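Transcriptional regulator, LysR family (Vibrio cholerae, PDB 3SZP) activates virulence genes in Vibrio cholerae as a LysR-type transcription factor, probably binding DNA through its winged helix-turn-helix domain. Local coordinates at residues A38-D41 / R46-N49; L11-G16 / R63-C68; L6-L11 / T33-A38. All blocks are in the same frame, centred on the assembly; numbering follows the deposited sequence.

Interaction 1 (A38-D41 / R46-N49); sequences ALED and RLLN
The carboxylate of Glu40 meets Leu47 and Leu48 through OE2, which takes up two successive backbone amides. Leu47 N reaches it at 2.7 Å from above the carboxylate plane, 49° out of it, in a nearly straight bond, whereas Leu48 N, longer at 3.3 Å, arrives almost along the C-O axis. A water within hydrogen-bonding distance of both OE2 and Leu48 O lies, with that carbonyl, over one face of the Arg46 guanidinium, offset toward the rim. At the edge of the same group, NE and NH2 both grip Asn49 OD1 in the guanidinium plane. With its chain extended beyond CG, Glu40 spans the gap to the turn; two main-chain N-H groups and the water serve OE2 of this buried carboxylate, which would probably help to stabilise the ionised form. Alongside, Leu39 and Leu47 cross at about a right angle, CD2 of Leu39 resting 3.6 Å from CD1 of Leu47. The contact ties the end of helix 29-43 to the start of the wing hairpin of this winged helix-turn-helix domain: Leu48 packs against Leu55 and Leu57 of strand 54-57, while Phe9 of helix 3-15 touches Leu39, Leu47 and Leu48.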
loop_
_atom_site.group_PDB
_atom_site.type_symbol
_atom_site.label_atom_id
_atom_site.label_comp_id
_atom_site.label_asym_id
_atom_site.label_seq_id
_atom_site.Cartn_x
_atom_site.Cartn_y
_atom_site.Cartn_z
ATOM N N ALA A 38 4.990 21.755 0.179
ATOM C CA ALA A 38 5.040 23.202 0.231
ATOM C C ALA A 38 3.821 23.769 -0.476
ATOM O O ALA A 38 3.225 24.717 0.004
ATOM C CB ALA A 38 6.327 23.737 -0.413
ATOM N N LEU A 39 3.462 23.198 -1.624
ATOM C CA LEU A 39 2.270 23.648 -2.336
ATOM C C LEU A 39 1.022 23.537 -1.426
ATOM O O LEU A 39 0.286 24.504 -1.244
ATOM C CB LEU A 39 2.081 22.838 -3.617
ATOM C CG LEU A 39 0.786 23.055 -4.411
ATOM C CD1 LEU A 39 0.660 24.511 -4.835
ATOM C CD2 LEU A 39 0.734 22.125 -5.635
ATOM N N GLU A 40 0.824 22.361 -0.840
ATOM C CA GLU A 40 -0.298 22.109 0.061
ATOM C C GLU A 40 -0.314 23.065 1.257
ATOM O O GLU A 40 -1.362 23.609 1.591
ATOM C CB GLU A 40 -0.315 20.635 0.509
ATOM C CG GLU A 40 -0.541 19.673 -0.657
ATOM C CD GLU A 40 -0.656 18.215 -0.233
ATOM O OE1 GLU A 40 -0.121 17.859 0.832
ATOM O OE2 GLU A 40 -1.307 17.426 -0.957
ATOM N N ASP A 41 0.848 23.268 1.877
ATOM C CA ASP A 41 1.018 24.236 2.964
ATOM C C ASP A 41 0.645 25.652 2.535
ATOM O O ASP A 41 0.058 26.402 3.318
ATOM C CB ASP A 41 2.465 24.235 3.499
ATOM C CG ASP A 41 2.781 23.014 4.358
ATOM O OD1 ASP A 41 1.843 22.345 4.833
ATOM O OD2 ASP A 41 3.973 22.721 4.566
ATOM N N ARG A 46 -4.993 19.764 1.253
ATOM C CA ARG A 46 -4.426 18.498 0.821
ATOM C C ARG A 46 -4.880 18.263 -0.612
ATOM O O ARG A 46 -6.065 18.319 -0.912
ATOM C CB ARG A 46 -4.907 17.366 1.739
ATOM C CG ARG A 46 -4.268 15.998 1.522
ATOM C CD ARG A 46 -4.784 15.024 2.595
ATOM N NE ARG A 46 -4.342 13.654 2.374
ATOM C CZ ARG A 46 -3.150 13.166 2.735
ATOM N NH1 ARG A 46 -2.252 13.940 3.347
ATOM N NH2 ARG A 46 -2.853 11.893 2.482
ATOM N N LEU A 47 -3.931 18.003 -1.496
ATOM C CA LEU A 47 -4.231 17.817 -2.921
ATOM C C LEU A 47 -4.174 16.361 -3.376
ATOM O O LEU A 47 -4.882 15.981 -4.298
ATOM C CB LEU A 47 -3.284 18.644 -3.798
ATOM C CG LEU A 47 -3.422 20.159 -3.672
ATOM C CD1 LEU A 47 -2.393 20.820 -4.552
ATOM C CD2 LEU A 47 -4.834 20.629 -4.042
ATOM N N LEU A 48 -3.311 15.566 -2.749
ATOM C CA LEU A 48 -3.031 14.199 -3.178
ATOM C C LEU A 48 -3.081 13.258 -2.005
ATOM O O LEU A 48 -2.672 13.607 -0.900
ATOM C CB LEU A 48 -1.615 14.085 -3.744
ATOM C CG LEU A 48 -1.268 14.809 -5.038
ATOM C CD1 LEU A 48 0.232 14.743 -5.304
ATOM C CD2 LEU A 48 -2.048 14.182 -6.184
ATOM N N ASN A 49 -3.555 12.048 -2.262
ATOM C CA ASN A 49 -3.404 10.955 -1.327
ATOM C C ASN A 49 -2.315 9.997 -1.801
ATOM O O ASN A 49 -2.195 9.709 -2.996
ATOM C CB ASN A 49 -4.732 10.213 -1.154
ATOM C CG ASN A 49 -5.764 11.034 -0.400
ATOM O OD1 ASN A 49 -5.483 11.579 0.677
ATOM N ND2 ASN A 49 -6.968 11.135 -0.964
HETATM O O HOH W 1 -0.821 14.824 0.419
#

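Interaction 2 (L11-G16 / R63-C68); sequences LVVENG and RFYKDC
Val13 sets one methyl squarely on the ring of Tyr65, and the first torsion on each side helps to bring this about. On Tyr65, CG stands anti to the backbone N (chi1 177°), which sends the ring out from helix 59-83 across to helix 3-15. On Val13 it is CG1 that takes the corresponding place, with chi1 at 176°, while CG2 lies beside the backbone N and only skirts the ring near CD1. CG1 therefore sits 3.6 Å from the centroid of the Tyr65 ring and 11° off its normal, a CH-pi contact over the centre of the face. CB of Val13 follows at 3.9 Å from Tyr65 CD1, so that the valine leans over the CD1-CE1 side.

In the LysR family the DNA-binding domain is followed by a long linker helix, and here helix 59-83 plays that part; Tyr65 and Val13 join it to the first helix of the winged helix-turn-helix. Val13 also touches Leu57 of the wing.

Glu14 approaches from another direction, at the edge of the ring and near its plane. Its chain is extended beyond CG, and the contact is made by the methylene rather than the acid: CG lies 3.8 Å from Tyr65 OH, with the carboxylate and ring planes 78° apart. The carboxylate itself is engaged by Arg10, one turn back on the same helix, through a salt bridge from NH1 to OE2. The far flank of the linker helix faces the second subunit, where Arg63 NH1 forms a salt bridge with Glu85 of that subunit.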
loop_
_atom_site.group_PDB
_atom_site.type_symbol
_atom_site.label_atom_id
_atom_site.label_comp_id
_atom_site.label_asym_id
_atom_site.label_seq_id
_atom_site.Cartn_x
_atom_site.Cartn_y
_atom_site.Cartn_z
ATOM N N LEU A 11 2.261 17.636 -13.240
ATOM C CA LEU A 11 3.091 16.622 -13.890
ATOM C C LEU A 11 3.024 15.303 -13.135
ATOM O O LEU A 11 3.063 14.221 -13.731
ATOM C CB LEU A 11 4.555 17.074 -13.989
ATOM C CG LEU A 11 4.932 18.281 -14.848
ATOM C CD1 LEU A 11 6.452 18.474 -14.847
ATOM C CD2 LEU A 11 4.415 18.137 -16.269
ATOM N N VAL A 12 2.955 15.400 -11.811
ATOM C CA VAL A 12 2.833 14.212 -10.982
ATOM C C VAL A 12 1.548 13.460 -11.329
ATOM O O VAL A 12 1.551 12.244 -11.452
ATOM C CB VAL A 12 2.863 14.574 -9.490
ATOM C CG1 VAL A 12 2.300 13.435 -8.650
ATOM C CG2 VAL A 12 4.305 14.945 -9.052
ATOM N N VAL A 13 0.457 14.198 -11.501
ATOM C CA VAL A 13 -0.822 13.585 -11.842
ATOM C C VAL A 13 -0.748 12.915 -13.207
ATOM O O VAL A 13 -1.224 11.803 -13.383
ATOM C CB VAL A 13 -1.976 14.625 -11.844
ATOM C CG1 VAL A 13 -3.278 13.980 -12.291
ATOM C CG2 VAL A 13 -2.136 15.240 -10.473
ATOM N N GLU A 14 -0.132 13.593 -14.169
ATOM C CA GLU A 14 -0.009 13.046 -15.514
ATOM C C GLU A 14 0.817 11.765 -15.568
ATOM O O GLU A 14 0.466 10.821 -16.274
ATOM C CB GLU A 14 0.575 14.089 -16.454
ATOM C CG GLU A 14 -0.385 15.217 -16.732
ATOM C CD GLU A 14 0.247 16.319 -17.547
ATOM O OE1 GLU A 14 1.452 16.193 -17.900
ATOM O OE2 GLU A 14 -0.467 17.315 -17.833
ATOM N N ASN A 15 1.915 11.734 -14.821
ATOM C CA ASN A 15 2.776 10.553 -14.788
ATOM C C ASN A 15 2.240 9.452 -13.869
ATOM O O ASN A 15 2.450 8.260 -14.115
ATOM C CB ASN A 15 4.204 10.941 -14.402
ATOM C CG ASN A 15 4.855 11.852 -15.428
ATOM O OD1 ASN A 15 5.075 11.457 -16.577
ATOM N ND2 ASN A 15 5.180 13.069 -15.018
ATOM N N GLY A 16 1.558 9.859 -12.806
ATOM C CA GLY A 16 0.899 8.914 -11.929
ATOM C C GLY A 16 1.699 8.450 -10.720
ATOM O O GLY A 16 1.195 7.643 -9.931
ATOM N N ARG A 63 -10.065 19.350 -8.454
ATOM C CA ARG A 63 -10.453 20.667 -8.936
ATOM C C ARG A 63 -9.240 21.450 -9.486
ATOM O O ARG A 63 -9.328 22.085 -10.539
ATOM C CB ARG A 63 -11.130 21.437 -7.797
ATOM C CG ARG A 63 -11.619 22.818 -8.152
ATOM C CD ARG A 63 -12.941 22.770 -8.903
ATOM N NE ARG A 63 -13.303 24.106 -9.351
ATOM C CZ ARG A 63 -13.985 24.984 -8.619
ATOM N NH1 ARG A 63 -14.410 24.667 -7.391
ATOM N NH2 ARG A 63 -14.257 26.187 -9.126
ATOM N N PHE A 64 -8.115 21.398 -8.781
ATOM C CA PHE A 64 -6.909 22.091 -9.243
ATOM C C PHE A 64 -6.383 21.522 -10.564
ATOM O O PHE A 64 -6.046 22.276 -11.483
ATOM C CB PHE A 64 -5.812 22.099 -8.173
ATOM C CG PHE A 64 -5.954 23.215 -7.167
ATOM C CD1 PHE A 64 -5.429 24.478 -7.437
ATOM C CD2 PHE A 64 -6.618 23.006 -5.965
ATOM C CE1 PHE A 64 -5.542 25.513 -6.528
ATOM C CE2 PHE A 64 -6.744 24.027 -5.042
ATOM C CZ PHE A 64 -6.203 25.301 -5.330
ATOM N N TYR A 65 -6.337 20.204 -10.670
ATOM C CA TYR A 65 -5.845 19.563 -11.882
ATOM C C TYR A 65 -6.706 19.914 -13.087
ATOM O O TYR A 65 -6.202 20.409 -14.092
ATOM C CB TYR A 65 -5.787 18.045 -11.709
ATOM C CG TYR A 65 -5.362 17.311 -12.962
ATOM C CD1 TYR A 65 -4.068 17.436 -13.465
ATOM C CD2 TYR A 65 -6.254 16.495 -13.645
ATOM C CE1 TYR A 65 -3.674 16.762 -14.613
ATOM C CE2 TYR A 65 -5.870 15.810 -14.799
ATOM C CZ TYR A 65 -4.578 15.952 -15.280
ATOM O OH TYR A 65 -4.196 15.272 -16.424
ATOM N N LYS A 66 -8.005 19.655 -12.987
ATOM C CA LYS A 66 -8.923 19.893 -14.094
ATOM C C LYS A 66 -8.899 21.355 -14.543
ATOM O O LYS A 66 -8.763 21.632 -15.722
ATOM C CB LYS A 66 -10.346 19.455 -13.716
ATOM C CG LYS A 66 -11.338 19.403 -14.884
ATOM C CD LYS A 66 -10.767 18.579 -16.058
ATOM C CE LYS A 66 -11.860 18.091 -17.037
ATOM N NZ LYS A 66 -12.686 19.192 -17.638
ATOM N N ASP A 67 -9.010 22.279 -13.594
ATOM C CA ASP A 67 -9.167 23.704 -13.891
ATOM C C ASP A 67 -7.890 24.406 -14.342
ATOM O O ASP A 67 -7.905 25.144 -15.322
ATOM C CB ASP A 67 -9.750 24.448 -12.685
ATOM C CG ASP A 67 -11.238 24.213 -12.525
ATOM O OD1 ASP A 67 -11.723 23.226 -13.110
ATOM O OD2 ASP A 67 -11.921 25.005 -11.828
ATOM N N CYS A 68 -6.798 24.190 -13.614
ATOM C CA CYS A 68 -5.545 24.881 -13.885
ATOM C C CYS A 68 -4.723 24.282 -15.019
ATOM O O CYS A 68 -3.942 24.994 -15.651
ATOM C CB CYS A 68 -4.675 24.916 -12.634
ATOM S SG CYS A 68 -5.395 25.831 -11.291
#

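Interaction 3 (L6-L11 / T33-A38); sequences LNLFRL and TRRIQA
Arg35 and Leu8 are brought together by one bend and one branch. The arginine leaves helix 29-43 with CG beside its backbone N, runs straight through chi2 and then folds at chi3 (49°), which lays the guanidinium over the leucine. Leu8 has CG anti to its own N (chi1 174°), and from there CD2 is carried under the arginine. The two helices belong to the helix-turn-helix core of the LysR DNA-binding domain: helix 3-15 packs against helix 29-43, which as in other LysR regulators is probably the recognition helix of the motif formed with helix 18-25.

CD2 of Leu8 lies 4.0 Å from the guanidinium plane, over its centre, and is equally close to the CB of Arg35 at the root of the chain. Leu8 CB approaches NH2 of Arg35 at 3.9 Å on that face. The side chains cross at about a right angle, so the contact is apolar carbon against the flat of a cation, with no hydrogen bond between the segments. The charge is answered from just outside them by Asp5, also on helix 3-15, whose OD1 forms a salt bridge with NE of Arg35. This acid helps to fix how the guanidinium is turned.

Deeper in, the closest approach of the backbones is Phe9 to Ile36, whose CA atoms are 6.5 Å apart. Tyr18 of helix 18-25 and Leu48 of the wing both touch Ile36. The isoleucine contributes the end of its longer branch: while the phenyl ring points on beyond, away from Ile36, CD1 meets the root of the phenylalanine, 3.8 Å from Phe9 CA and 4.0 Å from Phe9 CB.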
loop_
_atom_site.group_PDB
_atom_site.type_symbol
_atom_site.label_atom_id
_atom_site.label_comp_id
_atom_site.label_asym_id
_atom_site.label_seq_id
_atom_site.Cartn_x
_atom_site.Cartn_y
_atom_site.Cartn_z
ATOM N N LEU A 6 2.811 24.062 -8.402
ATOM C CA LEU A 6 1.508 23.769 -8.997
ATOM C C LEU A 6 1.714 23.010 -10.304
ATOM O O LEU A 6 1.043 22.016 -10.571
ATOM C CB LEU A 6 0.740 25.069 -9.260
ATOM C CG LEU A 6 -0.650 24.906 -9.872
ATOM C CD1 LEU A 6 -1.557 24.074 -8.950
ATOM C CD2 LEU A 6 -1.284 26.263 -10.147
ATOM N N ASN A 7 2.657 23.483 -11.112
ATOM C CA ASN A 7 2.997 22.797 -12.351
ATOM C C ASN A 7 3.541 21.415 -12.098
ATOM O O ASN A 7 3.260 20.489 -12.857
ATOM C CB ASN A 7 4.047 23.564 -13.154
ATOM C CG ASN A 7 4.190 23.026 -14.563
ATOM O OD1 ASN A 7 3.193 22.770 -15.239
ATOM N ND2 ASN A 7 5.426 22.843 -15.012
ATOM N N LEU A 8 4.343 21.291 -11.043
ATOM C CA LEU A 8 4.942 20.007 -10.688
ATOM C C LEU A 8 3.835 19.047 -10.266
ATOM O O LEU A 8 3.869 17.864 -10.589
ATOM C CB LEU A 8 5.958 20.146 -9.549
ATOM C CG LEU A 8 6.478 18.772 -9.066
ATOM C CD1 LEU A 8 7.210 18.067 -10.214
ATOM C CD2 LEU A 8 7.396 18.878 -7.844
ATOM N N PHE A 9 2.854 19.578 -9.543
ATOM C CA PHE A 9 1.687 18.804 -9.133
ATOM C C PHE A 9 0.969 18.272 -10.363
ATOM O O PHE A 9 0.658 17.089 -10.443
ATOM C CB PHE A 9 0.753 19.676 -8.291
ATOM C CG PHE A 9 -0.679 19.205 -8.270
ATOM C CD1 PHE A 9 -1.052 18.071 -7.546
ATOM C CD2 PHE A 9 -1.662 19.912 -8.951
ATOM C CE1 PHE A 9 -2.381 17.653 -7.509
ATOM C CE2 PHE A 9 -3.001 19.504 -8.901
ATOM C CZ PHE A 9 -3.356 18.367 -8.190
ATOM N N ARG A 10 0.732 19.143 -11.337
ATOM C CA ARG A 10 0.148 18.705 -12.597
ATOM C C ARG A 10 0.929 17.544 -13.230
ATOM O O ARG A 10 0.326 16.580 -13.703
ATOM C CB ARG A 10 0.063 19.870 -13.581
ATOM C CG ARG A 10 -0.389 19.457 -14.981
ATOM C CD ARG A 10 -0.365 20.629 -15.956
ATOM N NE ARG A 10 0.990 21.082 -16.275
ATOM C CZ ARG A 10 1.664 20.737 -17.375
ATOM N NH1 ARG A 10 1.126 19.908 -18.263
ATOM N NH2 ARG A 10 2.889 21.211 -17.585
ATOM N N LEU A 11 2.261 17.636 -13.240
ATOM C CA LEU A 11 3.091 16.622 -13.890
ATOM C C LEU A 11 3.024 15.303 -13.135
ATOM O O LEU A 11 3.063 14.221 -13.731
ATOM C CB LEU A 11 4.555 17.074 -13.989
ATOM C CG LEU A 11 4.932 18.281 -14.848
ATOM C CD1 LEU A 11 6.452 18.474 -14.847
ATOM C CD2 LEU A 11 4.415 18.137 -16.269
ATOM N N THR A 33 8.521 15.413 -3.168
ATOM C CA THR A 33 7.676 15.292 -2.000
ATOM C C THR A 33 7.645 16.592 -1.221
ATOM O O THR A 33 6.594 17.026 -0.746
ATOM C CB THR A 33 8.199 14.201 -1.066
ATOM O OG1 THR A 33 8.068 12.932 -1.711
ATOM C CG2 THR A 33 7.383 14.182 0.229
ATOM N N ARG A 34 8.814 17.196 -1.087
ATOM C CA ARG A 34 8.971 18.415 -0.322
ATOM C C ARG A 34 8.199 19.548 -0.974
ATOM O O ARG A 34 7.573 20.357 -0.296
ATOM C CB ARG A 34 10.455 18.774 -0.264
ATOM C CG ARG A 34 10.847 19.776 0.800
ATOM C CD ARG A 34 12.356 19.649 1.114
ATOM N NE ARG A 34 13.210 19.973 -0.036
ATOM C CZ ARG A 34 14.253 19.241 -0.428
ATOM N NH1 ARG A 34 14.578 18.123 0.231
ATOM N NH2 ARG A 34 14.984 19.623 -1.473
ATOM N N ARG A 35 8.248 19.587 -2.299
ATOM C CA ARG A 35 7.661 20.679 -3.054
ATOM C C ARG A 35 6.144 20.547 -3.127
ATOM O O ARG A 35 5.441 21.551 -3.111
ATOM C CB ARG A 35 8.316 20.824 -4.444
ATOM C CG ARG A 35 9.763 21.374 -4.376
ATOM C CD ARG A 35 10.392 21.538 -5.754
ATOM N NE ARG A 35 9.482 22.245 -6.646
ATOM C CZ ARG A 35 9.556 22.238 -7.974
ATOM N NH1 ARG A 35 10.532 21.567 -8.589
ATOM N NH2 ARG A 35 8.638 22.891 -8.684
ATOM N N ILE A 36 5.637 19.320 -3.173
ATOM C CA ILE A 36 4.196 19.124 -3.104
ATOM C C ILE A 36 3.686 19.521 -1.718
ATOM O O ILE A 36 2.645 20.146 -1.593
ATOM C CB ILE A 36 3.796 17.672 -3.388
ATOM C CG1 ILE A 36 4.195 17.278 -4.812
ATOM C CG2 ILE A 36 2.298 17.500 -3.200
ATOM C CD1 ILE A 36 3.366 17.977 -5.853
ATOM N N GLN A 37 4.425 19.140 -0.680
ATOM C CA GLN A 37 4.090 19.561 0.669
ATOM C C GLN A 37 4.007 21.075 0.765
ATOM O O GLN A 37 3.074 21.613 1.365
ATOM C CB GLN A 37 5.121 19.074 1.679
ATOM C CG GLN A 37 4.786 19.514 3.104
ATOM C CD GLN A 37 3.546 18.813 3.650
ATOM O OE1 GLN A 37 2.458 19.392 3.722
ATOM N NE2 GLN A 37 3.708 17.549 4.029
ATOM N N ALA A 38 4.990 21.755 0.179
ATOM C CA ALA A 38 5.040 23.202 0.231
ATOM C C ALA A 38 3.821 23.769 -0.476
ATOM O O ALA A 38 3.225 24.717 0.004
ATOM C CB ALA A 38 6.327 23.737 -0.413
#

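The three contacts adjoin one another around Phe9, which belongs to interaction 3 and touches residues of the other two. Interaction 1 lies about 8 Å from interaction 3, centre to centre, and both draw on helix 29-43; Leu39 CD2 is 3.6 Å from Phe9 CB, and Leu48 CD2 is 3.7 Å from Phe9 CE1. Interactions 2 and 3 share helix 3-15, their centres about 10 Å apart, and Phe9 CE2 meets Phe64 CB at 3.9 Å. Between interactions 1 and 2, centres about 12 Å apart, Leu47 CD2 packs on Phe64 CD2 at 3.5 Å. Recognition helix, wing and linker meet around the first helix, wing and linker also directly, and all three contacts adjoin the second subunit.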